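Local coordinates for protein NUDIX hydrolase (Alicyclobacillus acidocaldarius subsp. acidocaldarius, PDB 3QSJ) that is a Nudix-family enzyme that probably hydrolyses phosphorus-containing acid anhydrides and binds calcium at its metal site, at residues D23-M35 against A172-M185. Sequence-based numbering, arbitrary orientation.
Sequences DIEVLVVRRAKTM and AELDAALWTPARDM
Leu27 and Trp179 face each other where strand 24-31 pairs antiparallel with strand 174-181 in the mixed sheet of the Nudix fold. The packing is tight here: the Leu27 methyl CD2 sits over one face of the indole as a CH-pi contact, 3.4 Å from the centroid of the five-membered ring and 4° off its normal. Outside the pair, the ring has a cation-pi contact with Arg17, and Trp179 NE1 bonds to Gly165 O. Replacing Trp179 by alanine removes the ring, and Leu27 CD2 is likely to lose its aromatic platform and Gly165 O its indole donor. On this same face Val29 meets Leu174 CD1, and both side chains touch Glu86 of the calcium site. Backbone bonds hold the strands in register: Val26 with Thr180 and Val28 with Leu178 pair in both directions, and Ala182 N, at the start of the next helix, reaches Ile24 O. On the face carrying Val26 and Val28, one conformer of Val28 puts CG2 3.5 Å from Thr180 CG2, a closeness left doubtful by the valine's second conformer.

Toward the ends the contact loosens and water enters. Asp23 OD1 and Arg183 NH1 form only a long salt bridge, 3.9 Å apart, with a weakly bound water between them. At the other end Asp175 is gripped more firmly: waters bond to its OD2, and with CG lying between backbone N and carbonyl carbon (chi1 63°), its OD1 offers the syn lone pair to Arg30 NE in a salt bridge of 3.0 Å, nearly in the guanidinium plane.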
loop_
_atom_site.group_PDB
_atom_site.type_symbol
_atom_site.label_atom_id
_atom_site.label_comp_id
_atom_site.label_asym_id
_atom_site.label_seq_id
_atom_site.Cartn_x
_atom_site.Cartn_y
_atom_site.Cartn_z
ATOM N N ASP A 23 -9.488 -4.070 18.007
ATOM C CA ASP A 23 -8.281 -4.508 17.327
ATOM C C ASP A 23 -8.161 -3.750 16.003
ATOM O O ASP A 23 -9.165 -3.538 15.349
ATOM C CB ASP A 23 -8.304 -6.017 17.025
ATOM C CG ASP A 23 -8.250 -6.925 18.250
ATOM O OD1 ASP A 23 -7.636 -6.525 19.254
ATOM O OD2 ASP A 23 -8.830 -8.025 18.198
ATOM N N ILE A 24 -6.922 -3.450 15.570
ATOM C CA ILE A 24 -6.739 -2.827 14.260
ATOM C C ILE A 24 -6.999 -3.876 13.179
ATOM O O ILE A 24 -6.516 -5.011 13.276
ATOM C CB ILE A 24 -5.312 -2.258 14.153
ATOM C CG1 ILE A 24 -5.139 -1.108 15.163
ATOM C CG2 ILE A 24 -5.044 -1.800 12.705
ATOM C CD1 ILE A 24 -3.713 -0.512 15.345
ATOM N N GLU A 25 -7.671 -3.458 12.103
ATOM C CA GLU A 25 -7.892 -4.273 10.917
ATOM C C GLU A 25 -7.104 -3.644 9.801
ATOM O O GLU A 25 -6.885 -2.440 9.827
ATOM C CB GLU A 25 -9.382 -4.310 10.550
ATOM C CG GLU A 25 -10.112 -5.079 11.625
ATOM C CD GLU A 25 -11.614 -5.067 11.581
ATOM O OE1 GLU A 25 -12.187 -4.433 10.658
ATOM O OE2 GLU A 25 -12.218 -5.729 12.466
ATOM N N VAL A 26 -6.741 -4.437 8.780
ATOM C CA VAL A 26 -5.835 -3.978 7.703
ATOM C C VAL A 26 -6.259 -4.615 6.387
ATOM O O VAL A 26 -6.796 -5.728 6.421
ATOM C CB VAL A 26 -4.366 -4.336 8.102
ATOM C CG1 VAL A 26 -4.155 -5.861 8.319
ATOM C CG2 VAL A 26 -3.355 -3.753 7.111
ATOM N N LEU A 27 -5.992 -3.954 5.237
ATOM C CA LEU A 27 -6.336 -4.507 3.949
ATOM C C LEU A 27 -5.177 -5.385 3.496
ATOM O O LEU A 27 -4.007 -4.937 3.391
ATOM C CB LEU A 27 -6.553 -3.392 2.909
ATOM C CG LEU A 27 -7.897 -2.696 2.931
ATOM C CD1 LEU A 27 -7.895 -1.563 1.918
ATOM C CD2 LEU A 27 -9.034 -3.700 2.552
ATOM N N VAL A 28 -5.490 -6.613 3.205
ATOM C CA VAL A 28 -4.453 -7.492 2.684
ATOM C C VAL A 28 -4.963 -8.069 1.406
ATOM O O VAL A 28 -6.182 -8.090 1.165
ATOM C CB VAL A 28 -4.011 -8.597 3.682
ATOM C CG1 VAL A 28 -3.252 -8.001 4.872
ATOM C CG2 VAL A 28 -5.199 -9.444 4.150
ATOM N N VAL A 29 -4.038 -8.574 0.595
ATOM C CA VAL A 29 -4.383 -9.249 -0.664
ATOM C C VAL A 29 -3.626 -10.574 -0.756
ATOM O O VAL A 29 -2.605 -10.744 -0.087
ATOM C CB VAL A 29 -4.077 -8.359 -1.880
ATOM C CG1 VAL A 29 -4.900 -7.037 -1.796
ATOM C CG2 VAL A 29 -2.570 -8.073 -2.002
ATOM N N ARG A 30 -4.112 -11.519 -1.581
ATOM C CA ARG A 30 -3.334 -12.743 -1.780
ATOM C C ARG A 30 -3.067 -12.928 -3.265
ATOM O O ARG A 30 -3.989 -12.854 -4.061
ATOM C CB ARG A 30 -4.075 -13.971 -1.217
ATOM C CG ARG A 30 -3.259 -15.256 -1.510
ATOM C CD ARG A 30 -3.858 -16.477 -0.855
ATOM N NE ARG A 30 -5.209 -16.762 -1.337
ATOM C CZ ARG A 30 -5.947 -17.735 -0.826
ATOM N NH1 ARG A 30 -5.445 -18.533 0.106
ATOM N NH2 ARG A 30 -7.187 -17.924 -1.247
ATOM N N ARG A 31 -1.810 -13.150 -3.625
ATOM C CA ARG A 31 -1.396 -13.460 -5.019
ATOM C C ARG A 31 -1.988 -14.777 -5.470
ATOM O O ARG A 31 -1.940 -15.768 -4.741
ATOM C CB ARG A 31 0.134 -13.516 -5.128
ATOM C CG ARG A 31 0.747 -12.181 -4.795
ATOM C CD ARG A 31 2.245 -12.287 -4.640
ATOM N NE ARG A 31 2.867 -12.443 -5.943
ATOM C CZ ARG A 31 3.170 -11.432 -6.751
ATOM N NH1 ARG A 31 2.873 -10.185 -6.406
ATOM N NH2 ARG A 31 3.741 -11.662 -7.920
ATOM N N ALA A 32 -2.587 -14.793 -6.661
ATOM C CA ALA A 32 -3.190 -16.016 -7.213
ATOM C C ALA A 32 -2.126 -17.145 -7.381
ATOM O O ALA A 32 -0.949 -16.867 -7.620
ATOM C CB ALA A 32 -3.814 -15.710 -8.569
ATOM N N LYS A 33 -2.579 -18.412 -7.316
ATOM C CA LYS A 33 -1.736 -19.597 -7.463
ATOM C C LYS A 33 -1.157 -19.632 -8.894
ATOM O O LYS A 33 -0.146 -20.276 -9.129
ATOM C CB LYS A 33 -2.567 -20.860 -7.179
ATOM C CG LYS A 33 -2.982 -21.036 -5.720
ATOM C CD LYS A 33 -3.646 -22.397 -5.511
ATOM C CE LYS A 33 -5.147 -22.367 -5.353
ATOM N NZ LYS A 33 -5.853 -21.808 -6.544
ATOM N N THR A 34 -1.786 -18.885 -9.822
ATOM C CA THR A 34 -1.378 -18.771 -11.223
ATOM C C THR A 34 -0.239 -17.796 -11.492
ATOM O O THR A 34 0.307 -17.814 -12.597
ATOM C CB THR A 34 -2.568 -18.501 -12.140
ATOM O OG1 THR A 34 -3.155 -17.274 -11.702
ATOM C CG2 THR A 34 -3.574 -19.662 -12.156
HETATM N N MSE A 35 0.136 -16.960 -10.504
HETATM C CA MSE A 35 1.236 -16.011 -10.632
HETATM C C MSE A 35 2.539 -16.785 -10.650
HETATM O O MSE A 35 2.644 -17.815 -9.972
HETATM C CB MSE A 35 1.262 -15.056 -9.430
HETATM C CG MSE A 35 0.124 -14.038 -9.443
HETATM SE SE MSE A 35 0.085 -13.057 -11.133
HETATM C CE MSE A 35 -1.360 -14.073 -12.136
ATOM N N ALA A 172 -6.828 -11.073 -12.767
ATOM C CA ALA A 172 -6.503 -12.374 -12.165
ATOM C C ALA A 172 -5.261 -12.448 -11.279
ATOM O O ALA A 172 -5.036 -13.495 -10.677
ATOM C CB ALA A 172 -6.422 -13.434 -13.272
ATOM N N GLU A 173 -4.491 -11.350 -11.142
ATOM C CA GLU A 173 -3.267 -11.376 -10.346
ATOM C C GLU A 173 -3.449 -11.708 -8.887
ATOM O O GLU A 173 -2.636 -12.459 -8.332
ATOM C CB GLU A 173 -2.486 -10.084 -10.533
ATOM C CG GLU A 173 -1.613 -10.259 -11.772
ATOM C CD GLU A 173 -1.286 -9.052 -12.617
ATOM O OE1 GLU A 173 -1.411 -9.161 -13.858
ATOM O OE2 GLU A 173 -0.835 -8.029 -12.055
ATOM N N LEU A 174 -4.551 -11.189 -8.281
ATOM C CA LEU A 174 -4.850 -11.451 -6.863
ATOM C C LEU A 174 -6.085 -12.335 -6.810
ATOM O O LEU A 174 -6.977 -12.137 -7.613
ATOM C CB LEU A 174 -5.134 -10.099 -6.128
ATOM C CG LEU A 174 -3.990 -9.105 -6.168
ATOM C CD1 LEU A 174 -4.372 -7.784 -5.539
ATOM C CD2 LEU A 174 -2.717 -9.719 -5.535
ATOM N N ASP A 175 -6.148 -13.295 -5.912
ATOM C CA ASP A 175 -7.384 -14.068 -5.865
ATOM C C ASP A 175 -8.254 -13.697 -4.675
ATOM O O ASP A 175 -9.305 -14.304 -4.472
ATOM C CB ASP A 175 -7.118 -15.552 -5.963
ATOM C CG ASP A 175 -6.307 -16.135 -4.814
ATOM O OD1 ASP A 175 -6.065 -15.401 -3.812
ATOM O OD2 ASP A 175 -5.982 -17.343 -4.878
ATOM N N ALA A 176 -7.746 -12.810 -3.820
ATOM C CA ALA A 176 -8.524 -12.406 -2.647
ATOM C C ALA A 176 -8.035 -11.069 -2.143
ATOM O O ALA A 176 -6.903 -10.680 -2.414
ATOM C CB ALA A 176 -8.374 -13.448 -1.555
ATOM N N ALA A 177 -8.929 -10.351 -1.469
ATOM C CA ALA A 177 -8.608 -9.054 -0.865
ATOM C C ALA A 177 -9.652 -8.825 0.176
ATOM O O ALA A 177 -10.848 -9.025 -0.093
ATOM C CB ALA A 177 -8.663 -7.955 -1.898
ATOM N N LEU A 178 -9.219 -8.483 1.401
ATOM C CA LEU A 178 -10.160 -8.285 2.475
ATOM C C LEU A 178 -9.622 -7.458 3.622
ATOM O O LEU A 178 -8.408 -7.257 3.726
ATOM C CB LEU A 178 -10.753 -9.611 2.992
ATOM C CG LEU A 178 -9.910 -10.676 3.760
ATOM C CD1 LEU A 178 -8.477 -10.668 3.488
ATOM C CD2 LEU A 178 -10.292 -10.811 5.207
ATOM N N TRP A 179 -10.557 -6.981 4.458
ATOM C CA TRP A 179 -10.201 -6.300 5.699
ATOM C C TRP A 179 -10.052 -7.403 6.755
ATOM O O TRP A 179 -11.039 -8.086 7.123
ATOM C CB TRP A 179 -11.333 -5.356 6.134
ATOM C CG TRP A 179 -11.323 -4.054 5.410
ATOM C CD1 TRP A 179 -12.178 -3.633 4.426
ATOM C CD2 TRP A 179 -10.475 -2.947 5.710
ATOM N NE1 TRP A 179 -11.962 -2.294 4.150
ATOM C CE2 TRP A 179 -10.910 -1.853 4.918
ATOM C CE3 TRP A 179 -9.404 -2.758 6.610
ATOM C CZ2 TRP A 179 -10.295 -0.596 4.982
ATOM C CZ3 TRP A 179 -8.820 -1.502 6.678
ATOM C CH2 TRP A 179 -9.210 -0.473 5.802
ATOM N N THR A 180 -8.852 -7.547 7.296
ATOM C CA THR A 180 -8.686 -8.581 8.309
ATOM C C THR A 180 -8.126 -8.038 9.614
ATOM O O THR A 180 -7.258 -7.164 9.577
ATOM C CB THR A 180 -7.756 -9.729 7.777
ATOM O OG1 THR A 180 -7.674 -10.759 8.766
ATOM C CG2 THR A 180 -6.351 -9.238 7.447
ATOM N N PRO A 181 -8.557 -8.529 10.785
ATOM C CA PRO A 181 -7.857 -8.128 12.016
ATOM C C PRO A 181 -6.384 -8.567 11.835
ATOM O O PRO A 181 -6.131 -9.648 11.281
ATOM C CB PRO A 181 -8.533 -8.973 13.095
ATOM C CG PRO A 181 -9.792 -9.397 12.535
ATOM C CD PRO A 181 -9.625 -9.518 11.068
ATOM N N ALA A 182 -5.424 -7.714 12.208
ATOM C CA ALA A 182 -3.972 -8.016 12.043
ATOM C C ALA A 182 -3.553 -9.265 12.850
ATOM O O ALA A 182 -2.750 -10.063 12.367
ATOM C CB ALA A 182 -3.139 -6.797 12.440
ATOM N N ARG A 183 -4.154 -9.473 14.047
ATOM C CA ARG A 183 -3.905 -10.661 14.904
ATOM C C ARG A 183 -4.241 -11.992 14.180
ATOM O O ARG A 183 -3.446 -12.957 14.243
ATOM C CB ARG A 183 -4.725 -10.521 16.199
ATOM C CG ARG A 183 -4.215 -11.352 17.368
ATOM C CD ARG A 183 -5.053 -11.102 18.617
ATOM N NE ARG A 183 -5.008 -9.702 19.057
ATOM C CZ ARG A 183 -4.162 -9.225 19.967
ATOM N NH1 ARG A 183 -4.196 -7.942 20.303
ATOM N NH2 ARG A 183 -3.273 -10.029 20.547
ATOM N N ASP A 184 -5.434 -12.048 13.534
ATOM C CA ASP A 184 -5.965 -13.199 12.774
ATOM C C ASP A 184 -4.951 -13.612 11.709
ATOM O O ASP A 184 -4.543 -14.768 11.645
ATOM C CB ASP A 184 -7.282 -12.817 12.034
ATOM C CG ASP A 184 -8.619 -13.023 12.738
ATOM O OD1 ASP A 184 -8.638 -13.030 13.988
ATOM O OD2 ASP A 184 -9.666 -13.088 12.024
HETATM N N MSE A 185 -4.539 -12.643 10.880
HETATM C CA MSE A 185 -3.624 -12.857 9.771
HETATM C C MSE A 185 -2.245 -13.292 10.252
HETATM O O MSE A 185 -1.675 -14.249 9.726
HETATM C CB MSE A 185 -3.511 -11.587 8.940
HETATM C CG MSE A 185 -2.794 -11.827 7.647
HETATM SE SE MSE A 185 -3.466 -13.377 6.689
HETATM C CE MSE A 185 -5.061 -12.740 6.124
HETATM O O HOH W 1 -4.624 -6.440 17.888
HETATM O O HOH W 2 -5.277 -6.675 15.212
HETATM O O HOH W 3 -8.940 -16.780 -2.591
HETATM O O HOH W 4 -3.638 -17.908 -3.855
HETATM O O HOH W 5 -5.465 -18.609 -7.034
#